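Local coordinates for protein superoxide dismutase [Mn], mitochondrial (Saccharomyces cerevisiae, PDB 3RN4) that converts toxic superoxide radicals into hydrogen peroxide and oxygen at a mitochondrial manganese site, occupied here by iron, at residues A[17-22]-A[30-35]; A[94-99]-A[198-203]; A[171-176]-A[204-209]. All coordinates share one frame; numbering follows the deposited sequence.

The three contacts form a chain that begins and ends at the metal. Contact 1 supplies His34, whose NE2 is 2.1 Å from the iron. Contact 3 supplies Asp176, whose OD1 is 1.9 Å from it. His89 and His180 complete the protein ligands, and a water also binds. Contact 2 lies between the other two. Its Leu96 O accepts from Trp17 NE1 of contact 1 at 3.1 Å. Its Asn95 OD1 accepts from Ala174 N at 2.8 Å and from Arg209 NH1 at 2.9 Å, both in contact 3. Contact 1 belongs to the alpha-hairpin domain and contact 3 to the C-terminal domain. Contact 2 joins the end of helix 66-94 to the loop before helix 203-212.

Contact 1 of 3, residues A[17-22]-A[30-35]; sequences WDFGAL and INELHY. With FE (Fe (III) ion), chain B.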
loop_
_atom_site.group_PDB
_atom_site.type_symbol
_atom_site.label_atom_id
_atom_site.label_comp_id
_atom_site.label_asym_id
_atom_site.label_seq_id
_atom_site.Cartn_x
_atom_site.Cartn_y
_atom_site.Cartn_z
ATOM N N TRP A 17 24.183 16.973 21.000
ATOM C CA TRP A 17 25.319 16.128 21.304
ATOM C C TRP A 17 26.176 16.067 20.032
ATOM O O TRP A 17 25.665 16.272 18.926
ATOM C CB TRP A 17 24.853 14.735 21.765
ATOM C CG TRP A 17 23.543 14.239 21.132
ATOM C CD1 TRP A 17 22.266 14.413 21.620
ATOM C CD2 TRP A 17 23.403 13.489 19.911
ATOM N NE1 TRP A 17 21.348 13.811 20.778
ATOM C CE2 TRP A 17 22.018 13.244 19.722
ATOM C CE3 TRP A 17 24.309 13.007 18.958
ATOM C CZ2 TRP A 17 21.526 12.542 18.619
ATOM C CZ3 TRP A 17 23.817 12.302 17.867
ATOM C CH2 TRP A 17 22.435 12.081 17.704
ATOM N N ASP A 18 27.489 15.872 20.167
ATOM C CA ASP A 18 28.293 15.774 18.952
ATOM C C ASP A 18 28.054 14.376 18.402
ATOM O O ASP A 18 27.602 13.489 19.131
ATOM C CB ASP A 18 29.780 15.972 19.224
ATOM C CG ASP A 18 30.376 14.806 19.972
ATOM O OD1 ASP A 18 30.296 14.830 21.217
ATOM O OD2 ASP A 18 30.882 13.856 19.326
ATOM N N PHE A 19 28.420 14.156 17.138
ATOM C CA PHE A 19 28.091 12.887 16.475
ATOM C C PHE A 19 28.452 11.611 17.225
ATOM O O PHE A 19 27.805 10.586 17.028
ATOM C CB PHE A 19 28.758 12.795 15.098
ATOM C CG PHE A 19 28.290 13.802 14.116
ATOM C CD1 PHE A 19 26.962 14.207 14.069
ATOM C CD2 PHE A 19 29.184 14.335 13.195
ATOM C CE1 PHE A 19 26.548 15.128 13.136
ATOM C CE2 PHE A 19 28.770 15.240 12.261
ATOM C CZ PHE A 19 27.466 15.644 12.220
ATOM N N GLY A 20 29.515 11.630 18.027
ATOM C CA GLY A 20 30.007 10.415 18.658
ATOM C C GLY A 20 29.508 10.209 20.086
ATOM O O GLY A 20 29.939 9.286 20.769
ATOM N N ALA A 21 28.578 11.063 20.486
ATOM C CA ALA A 21 28.079 11.160 21.864
ATOM C C ALA A 21 27.221 9.963 22.255
ATOM O O ALA A 21 27.039 9.679 23.445
ATOM C CB ALA A 21 27.296 12.461 22.039
ATOM N N LEU A 22 26.718 9.233 21.258
ATOM C CA LEU A 22 25.910 8.044 21.530
ATOM C C LEU A 22 26.675 6.715 21.480
ATOM O O LEU A 22 26.100 5.635 21.609
ATOM C CB LEU A 22 24.696 8.021 20.591
ATOM C CG LEU A 22 23.937 9.324 20.391
ATOM C CD1 LEU A 22 22.687 9.107 19.542
ATOM C CD2 LEU A 22 23.554 9.938 21.741
ATOM N N ILE A 30 27.920 6.720 11.753
ATOM C CA ILE A 30 26.510 6.654 11.365
ATOM C C ILE A 30 25.825 8.018 11.573
ATOM O O ILE A 30 25.159 8.535 10.680
ATOM C CB ILE A 30 25.787 5.552 12.135
ATOM C CG1 ILE A 30 26.217 4.166 11.605
ATOM C CG2 ILE A 30 24.268 5.753 12.063
ATOM C CD1 ILE A 30 25.698 2.974 12.454
ATOM N N ASN A 31 26.007 8.619 12.741
ATOM C CA ASN A 31 25.291 9.868 13.008
ATOM C C ASN A 31 25.686 10.953 12.016
ATOM O O ASN A 31 24.855 11.727 11.563
ATOM C CB ASN A 31 25.500 10.332 14.448
ATOM C CG ASN A 31 24.659 9.534 15.443
ATOM O OD1 ASN A 31 23.620 8.977 15.075
ATOM N ND2 ASN A 31 25.096 9.484 16.698
ATOM N N GLU A 32 26.966 10.987 11.661
ATOM C CA GLU A 32 27.424 11.994 10.713
ATOM C C GLU A 32 26.715 11.874 9.360
ATOM O O GLU A 32 26.197 12.853 8.812
ATOM C CB GLU A 32 28.954 11.955 10.539
ATOM C CG GLU A 32 29.393 12.907 9.425
ATOM C CD GLU A 32 30.891 13.235 9.460
ATOM O OE1 GLU A 32 31.270 14.276 8.879
ATOM O OE2 GLU A 32 31.671 12.469 10.067
ATOM N N LEU A 33 26.686 10.665 8.811
ATOM C CA LEU A 33 25.994 10.432 7.545
ATOM C C LEU A 33 24.486 10.634 7.659
ATOM O O LEU A 33 23.856 11.209 6.788
ATOM C CB LEU A 33 26.263 9.000 7.081
ATOM C CG LEU A 33 27.669 8.764 6.566
ATOM C CD1 LEU A 33 28.025 7.274 6.695
ATOM C CD2 LEU A 33 27.773 9.272 5.122
ATOM N N HIS A 34 23.922 10.113 8.735
ATOM C CA HIS A 34 22.473 10.146 8.941
ATOM C C HIS A 34 21.964 11.592 8.959
ATOM O O HIS A 34 20.938 11.912 8.361
ATOM C CB HIS A 34 22.142 9.422 10.255
ATOM C CG HIS A 34 20.762 8.836 10.302
ATOM N ND1 HIS A 34 20.309 8.123 11.389
ATOM C CD2 HIS A 34 19.747 8.840 9.402
ATOM C CE1 HIS A 34 19.072 7.706 11.158
ATOM N NE2 HIS A 34 18.704 8.128 9.959
ATOM N N TYR A 35 22.717 12.471 9.631
ATOM C CA TYR A 35 22.345 13.897 9.762
ATOM C C TYR A 35 22.739 14.741 8.543
ATOM O O TYR A 35 21.888 15.373 7.902
ATOM C CB TYR A 35 22.978 14.440 11.058
ATOM C CG TYR A 35 22.763 15.909 11.346
ATOM C CD1 TYR A 35 21.573 16.372 11.904
ATOM C CD2 TYR A 35 23.787 16.830 11.113
ATOM C CE1 TYR A 35 21.384 17.707 12.179
ATOM C CE2 TYR A 35 23.615 18.167 11.392
ATOM C CZ TYR A 35 22.414 18.609 11.934
ATOM O OH TYR A 35 22.238 19.953 12.204
HETATM FE FE FE B . 16.934 7.537 8.893
HETATM O O HOH W 1 15.166 6.841 7.926
#
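The first long helix of the alpha-hairpin domain, 28-62, is fastened to the loop before it by Asn31 and Phe19. Asn31 ND2 donates to Phe19 O at 2.9 Å. The bond is fairly straight, 164° at the hydrogen, and the acceptor lies in the amide plane of Asn31. Trp17 and Leu22 flank this buried nitrogen, with Trp17 CZ3 at 3.3 Å from ND2. The Phe19 ring lies flat on the helix. Glu32 CA sits 3.7 Å from the ring centroid, almost on the ring normal, in a CH-pi contact. With Glu32 CG anti to the backbone N (chi1 173°), the extended chain runs on past Phe19 CE2. At the ring edge, Phe19 CE1 is 3.8 Å from Tyr35 CD2. The loop has its own brace: Asp18 to Ala21 is a type I turn, and Asp18 OD2 accepts from Gly20 N in an Asx turn. The same helix carries His34, which binds the iron through NE2. Beyond the contact, Tyr35 OH bonds to Pro13 O. Trp93 of helix 66-94 packs on Trp17 and Asn31, while Ile30 and Leu33 rest on Leu184 of helix 183-186.

Contact 2 of 3, residues A[94-99]-A[198-203]; sequences ENLAPE and WNVVNW
Leu96 and Val201 form a single antiparallel beta bridge, as a non-hydrogen-bonded pair, and the end-to-end directions of residues 94-99 and 199-202 are 137° apart. One backbone bond lies to each side of the pair. Asn202 N donates to Asn95 O at 2.8 Å; the bond is straight at the hydrogen, but the donor stands well above the carbonyl plane. Ala97 N donates to Val200 O at 2.9 Å, from much nearer the plane of that carbonyl. Both acceptors also receive a CA-H...O contact: Val201 CA is 3.5 Å from Asn95 O, and Leu96 CA is 3.3 Å from Val200 O.

The side chains add apolar contact. The end of Leu96 turns back, and CD2 reaches Val200 CG2 at 4.2 Å, with Val201 CG2 a little farther off. Val200 CB lies close to Ala97 O. Asn202 meets Ala97 through CB, which is 4.0 Å from Ala97 CB. Its CG is anti to the backbone N (chi1 -174°), which carries ND2 alongside the same methyl. Its OD1 accepts from Glu205 N, so Asn202 is the N-cap of helix 203-212. Asn95 OD1 accepts from Ala174 N and Arg209 NH1. At the far end Glu99 CG rests 3.8 Å from Asn199 O. Glu94 OE2 forms a salt bridge with Lys16.

Val201 also packs on Ile175 of strand 169-176, and no other subunit touches the two segments. Apolar and polar side chains both line the joint, but no side-chain hydrogen bond crosses between the segments. The direct bonds are main-chain to main-chain, while the Asn95 and Asn202 side chains carry the joint on to strand 169-176 and helix 203-212.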
loop_
_atom_site.group_PDB
_atom_site.type_symbol
_atom_site.label_atom_id
_atom_site.label_comp_id
_atom_site.label_asym_id
_atom_site.label_seq_id
_atom_site.Cartn_x
_atom_site.Cartn_y
_atom_site.Cartn_z
ATOM N N GLU A 94 15.782 14.361 18.689
ATOM C CA GLU A 94 15.222 14.954 19.912
ATOM C C GLU A 94 14.827 13.941 20.978
ATOM O O GLU A 94 14.837 14.262 22.181
ATOM C CB GLU A 94 14.060 15.876 19.574
ATOM C CG GLU A 94 14.507 17.260 19.158
ATOM C CD GLU A 94 15.327 17.959 20.257
ATOM O OE1 GLU A 94 15.009 17.795 21.464
ATOM O OE2 GLU A 94 16.295 18.663 19.915
ATOM N N ASN A 95 14.536 12.702 20.564
ATOM C CA ASN A 95 14.437 11.598 21.534
ATOM C C ASN A 95 15.672 10.698 21.707
ATOM O O ASN A 95 15.583 9.564 22.184
ATOM C CB ASN A 95 13.080 10.831 21.449
ATOM C CG ASN A 95 12.891 9.996 20.160
ATOM O OD1 ASN A 95 11.922 10.206 19.443
ATOM N ND2 ASN A 95 13.770 9.030 19.908
ATOM N N LEU A 96 16.854 11.240 21.380
ATOM C CA LEU A 96 18.110 10.572 21.689
ATOM C C LEU A 96 18.966 11.522 22.519
ATOM O O LEU A 96 18.906 12.725 22.313
ATOM C CB LEU A 96 18.889 10.208 20.418
ATOM C CG LEU A 96 18.251 9.151 19.510
ATOM C CD1 LEU A 96 19.065 9.040 18.205
ATOM C CD2 LEU A 96 18.197 7.818 20.194
ATOM N N ALA A 97 19.736 10.969 23.435
ATOM C CA ALA A 97 20.646 11.758 24.284
ATOM C C ALA A 97 21.773 10.896 24.811
ATOM O O ALA A 97 21.594 9.715 25.091
ATOM C CB ALA A 97 19.866 12.366 25.465
ATOM N N PRO A 98 22.967 11.487 24.992
ATOM C CA PRO A 98 23.990 10.707 25.663
ATOM C C PRO A 98 23.589 10.460 27.103
ATOM O O PRO A 98 22.818 11.252 27.667
ATOM C CB PRO A 98 25.219 11.631 25.629
ATOM C CG PRO A 98 24.691 12.956 25.502
ATOM C CD PRO A 98 23.403 12.854 24.703
ATOM N N GLU A 99 24.108 9.374 27.663
ATOM C CA GLU A 99 23.925 8.993 29.069
ATOM C C GLU A 99 24.240 10.136 30.030
ATOM O O GLU A 99 23.587 10.290 31.075
ATOM C CB GLU A 99 24.792 7.773 29.394
ATOM C CG GLU A 99 24.053 6.444 29.340
ATOM C CD GLU A 99 24.910 5.284 28.871
ATOM O OE1 GLU A 99 24.538 4.123 29.136
ATOM O OE2 GLU A 99 25.942 5.520 28.218
ATOM N N TRP A 198 18.115 1.666 23.244
ATOM C CA TRP A 198 17.379 2.113 24.437
ATOM C C TRP A 198 18.318 2.747 25.470
ATOM O O TRP A 198 17.890 3.547 26.302
ATOM C CB TRP A 198 16.550 0.957 25.018
ATOM C CG TRP A 198 15.565 0.554 23.955
ATOM C CD1 TRP A 198 15.678 -0.501 23.084
ATOM C CD2 TRP A 198 14.382 1.267 23.586
ATOM N NE1 TRP A 198 14.608 -0.491 22.199
ATOM C CE2 TRP A 198 13.793 0.571 22.497
ATOM C CE3 TRP A 198 13.745 2.414 24.080
ATOM C CZ2 TRP A 198 12.609 0.994 21.891
ATOM C CZ3 TRP A 198 12.560 2.832 23.488
ATOM C CH2 TRP A 198 12.006 2.128 22.384
ATOM N N ASN A 199 19.600 2.412 25.383
ATOM C CA ASN A 199 20.576 2.987 26.297
ATOM C C ASN A 199 20.761 4.490 26.128
ATOM O O ASN A 199 21.289 5.173 27.032
ATOM C CB ASN A 199 21.913 2.258 26.166
ATOM C CG ASN A 199 21.816 0.827 26.572
ATOM O OD1 ASN A 199 21.831 -0.072 25.733
ATOM N ND2 ASN A 199 21.674 0.596 27.869
ATOM N N VAL A 200 20.327 5.021 24.984
ATOM C CA VAL A 200 20.429 6.434 24.720
ATOM C C VAL A 200 19.101 7.060 24.315
ATOM O O VAL A 200 19.070 8.124 23.724
ATOM C CB VAL A 200 21.490 6.744 23.641
ATOM C CG1 VAL A 200 22.888 6.511 24.208
ATOM C CG2 VAL A 200 21.247 5.867 22.387
ATOM N N VAL A 201 17.987 6.416 24.655
ATOM C CA VAL A 201 16.707 7.040 24.365
ATOM C C VAL A 201 16.407 8.128 25.402
ATOM O O VAL A 201 16.679 7.941 26.586
ATOM C CB VAL A 201 15.591 5.978 24.271
ATOM C CG1 VAL A 201 14.221 6.612 24.473
ATOM C CG2 VAL A 201 15.720 5.252 22.891
ATOM N N ASN A 202 15.903 9.263 24.945
ATOM C CA ASN A 202 15.664 10.380 25.849
ATOM C C ASN A 202 14.229 10.324 26.340
ATOM O O ASN A 202 13.349 10.909 25.731
ATOM C CB ASN A 202 15.903 11.712 25.168
ATOM C CG ASN A 202 15.791 12.866 26.146
ATOM O OD1 ASN A 202 15.311 12.666 27.269
ATOM N ND2 ASN A 202 16.210 14.062 25.732
ATOM N N TRP A 203 14.013 9.601 27.423
ATOM C CA TRP A 203 12.661 9.427 27.958
ATOM C C TRP A 203 12.129 10.689 28.644
ATOM O O TRP A 203 10.926 10.854 28.832
ATOM C CB TRP A 203 12.618 8.247 28.922
ATOM C CG TRP A 203 12.714 6.896 28.294
ATOM C CD1 TRP A 203 13.784 6.055 28.305
ATOM C CD2 TRP A 203 11.652 6.190 27.626
ATOM N NE1 TRP A 203 13.464 4.880 27.659
ATOM C CE2 TRP A 203 12.163 4.945 27.231
ATOM C CE3 TRP A 203 10.322 6.507 27.319
ATOM C CZ2 TRP A 203 11.384 3.994 26.542
ATOM C CZ3 TRP A 203 9.554 5.575 26.628
ATOM C CH2 TRP A 203 10.089 4.336 26.251
#

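Contact 3 of 3, residues A[171-176]-A[204-209]; sequences PLVAID and KEASRR. With FE (Fe (III) ion), chain B.
Where helix 203-212 crosses the bend in strand 169-176, Leu172 and Arg209 lie side by side with their side chains running opposite ways. Leu172 CD2 lies 4.0 Å from Arg209 CB. Arg209 CG is anti to the carbonyl carbon (chi1 -70°), and the chain then runs extended to NE, bringing CD to 3.4 Å from Pro171 O. At its end NH1 donates to Leu172 O at 2.8 Å. This bond is bent, 138° at the hydrogen, and it meets the oxygen from well above the carbonyl plane. Ala206 fills in beside it: its CB is 3.5 Å from Leu172 O and 3.7 Å from Val173 CG2.

Leu172 and Val173 share one partner, Ile144 of strand 140-147, through backbone hydrogen bonds, which makes a classic beta bulge. It belongs to the edge strand of the three-stranded antiparallel sheet in the C-terminal domain. The carbonyl of Leu172, buried at the bend, is met by the Ala206 methyl and the Arg209 guanidinium.

Glu205, Arg208 and Arg209 form a salt-bridge network. Glu205 CG lies over one face of the Arg209 guanidinium. Glu205 OE2 takes a weak, bent bond from Arg209 NE, while Arg208 grips the carboxylate side-on with NE and NH2. Arg209 NH2 donates to Leu91 O. A leucine in place of Arg209 would probably leave Leu172 O, Asn95 OD1 and Leu91 O without this donor, and Glu205 with Arg208 as its remaining partner within the helix.

Four residues beyond Leu172, the strand carries the metal ligand Asp176. Its OD2 accepts from Trp178 N and, weakly, from the metal-bound water.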
loop_
_atom_site.group_PDB
_atom_site.type_symbol
_atom_site.label_atom_id
_atom_site.label_comp_id
_atom_site.label_asym_id
_atom_site.label_seq_id
_atom_site.Cartn_x
_atom_site.Cartn_y
_atom_site.Cartn_z
ATOM N N PRO A 171 3.409 11.300 18.519
ATOM C CA PRO A 171 4.615 10.479 18.680
ATOM C C PRO A 171 5.380 10.808 19.968
ATOM O O PRO A 171 5.640 11.978 20.230
ATOM C CB PRO A 171 5.473 10.853 17.461
ATOM C CG PRO A 171 5.004 12.211 17.052
ATOM C CD PRO A 171 3.526 12.309 17.452
ATOM N N LEU A 172 5.730 9.792 20.742
ATOM C CA LEU A 172 6.495 9.978 21.988
ATOM C C LEU A 172 7.932 9.560 21.807
ATOM O O LEU A 172 8.830 10.279 22.234
ATOM C CB LEU A 172 5.902 9.175 23.128
ATOM C CG LEU A 172 4.398 9.335 23.287
ATOM C CD1 LEU A 172 3.932 8.406 24.426
ATOM C CD2 LEU A 172 3.960 10.819 23.533
ATOM N N VAL A 173 8.154 8.384 21.225
ATOM C CA VAL A 173 9.520 7.949 20.893
ATOM C C VAL A 173 9.509 7.447 19.466
ATOM O O VAL A 173 8.677 6.580 19.138
ATOM C CB VAL A 173 9.995 6.790 21.773
ATOM C CG1 VAL A 173 11.361 6.275 21.280
ATOM C CG2 VAL A 173 10.092 7.227 23.268
ATOM N N ALA A 174 10.398 7.984 18.628
ATOM C CA ALA A 174 10.573 7.456 17.256
ATOM C C ALA A 174 11.864 6.655 17.175
ATOM O O ALA A 174 12.903 7.089 17.691
ATOM C CB ALA A 174 10.596 8.630 16.214
ATOM N N ILE A 175 11.817 5.466 16.554
ATOM C CA ILE A 175 13.026 4.667 16.377
ATOM C C ILE A 175 13.157 4.314 14.903
ATOM O O ILE A 175 12.251 3.705 14.325
ATOM C CB ILE A 175 13.016 3.350 17.188
ATOM C CG1 ILE A 175 12.768 3.602 18.697
ATOM C CG2 ILE A 175 14.320 2.581 16.956
ATOM C CD1 ILE A 175 13.889 4.338 19.378
ATOM N N ASP A 176 14.290 4.700 14.306
ATOM C CA ASP A 176 14.528 4.521 12.869
ATOM C C ASP A 176 14.951 3.084 12.605
ATOM O O ASP A 176 15.905 2.602 13.197
ATOM C CB ASP A 176 15.633 5.518 12.437
ATOM C CG ASP A 176 15.758 5.670 10.950
ATOM O OD1 ASP A 176 16.552 6.558 10.534
ATOM O OD2 ASP A 176 15.074 4.937 10.198
ATOM N N LYS A 204 13.023 11.601 28.995
ATOM C CA LYS A 204 12.571 12.892 29.474
ATOM C C LYS A 204 11.800 13.627 28.384
ATOM O O LYS A 204 10.728 14.212 28.621
ATOM C CB LYS A 204 13.776 13.686 29.991
ATOM C CG LYS A 204 14.511 12.905 31.073
ATOM C CD LYS A 204 15.988 13.316 31.219
ATOM C CE LYS A 204 16.154 14.590 32.042
ATOM N NZ LYS A 204 15.360 15.753 31.504
ATOM N N GLU A 205 12.310 13.562 27.156
ATOM C CA GLU A 205 11.630 14.168 26.051
ATOM C C GLU A 205 10.316 13.438 25.753
ATOM O O GLU A 205 9.318 14.067 25.403
ATOM C CB GLU A 205 12.539 14.193 24.808
ATOM C CG GLU A 205 11.811 14.580 23.497
ATOM C CD GLU A 205 11.297 16.009 23.460
ATOM O OE1 GLU A 205 11.664 16.823 24.340
ATOM O OE2 GLU A 205 10.524 16.339 22.548
ATOM N N ALA A 206 10.319 12.116 25.876
ATOM C CA ALA A 206 9.082 11.365 25.609
ATOM C C ALA A 206 8.009 11.767 26.629
ATOM O O ALA A 206 6.818 11.885 26.313
ATOM C CB ALA A 206 9.351 9.902 25.708
ATOM N N SER A 207 8.454 11.983 27.864
ATOM C CA SER A 207 7.516 12.364 28.931
ATOM C C SER A 207 6.942 13.752 28.683
ATOM O O SER A 207 5.752 13.993 28.890
ATOM C CB SER A 207 8.181 12.309 30.314
ATOM O OG SER A 207 8.791 11.065 30.589
ATOM N N ARG A 208 7.782 14.683 28.224
ATOM C CA ARG A 208 7.312 15.988 27.834
ATOM C C ARG A 208 6.334 15.928 26.658
ATOM O O ARG A 208 5.353 16.637 26.635
ATOM C CB ARG A 208 8.514 16.906 27.494
ATOM C CG ARG A 208 8.152 18.364 27.263
ATOM C CD ARG A 208 9.277 19.136 26.532
ATOM N NE ARG A 208 9.458 18.642 25.168
ATOM C CZ ARG A 208 8.690 18.991 24.145
ATOM N NH1 ARG A 208 7.699 19.855 24.325
ATOM N NH2 ARG A 208 8.905 18.473 22.944
ATOM N N ARG A 209 6.619 15.087 25.663
ATOM C CA ARG A 209 5.707 14.926 24.549
ATOM C C ARG A 209 4.349 14.347 24.972
ATOM O O ARG A 209 3.295 14.754 24.458
ATOM C CB ARG A 209 6.356 14.010 23.515
ATOM C CG ARG A 209 7.528 14.680 22.813
ATOM C CD ARG A 209 8.146 13.683 21.857
ATOM N NE ARG A 209 9.297 14.224 21.114
ATOM C CZ ARG A 209 10.127 13.439 20.430
ATOM N NH1 ARG A 209 9.926 12.123 20.434
ATOM N NH2 ARG A 209 11.161 13.950 19.756
HETATM FE FE FE B . 16.934 7.537 8.893
HETATM O O HOH W 1 15.166 6.841 7.926
#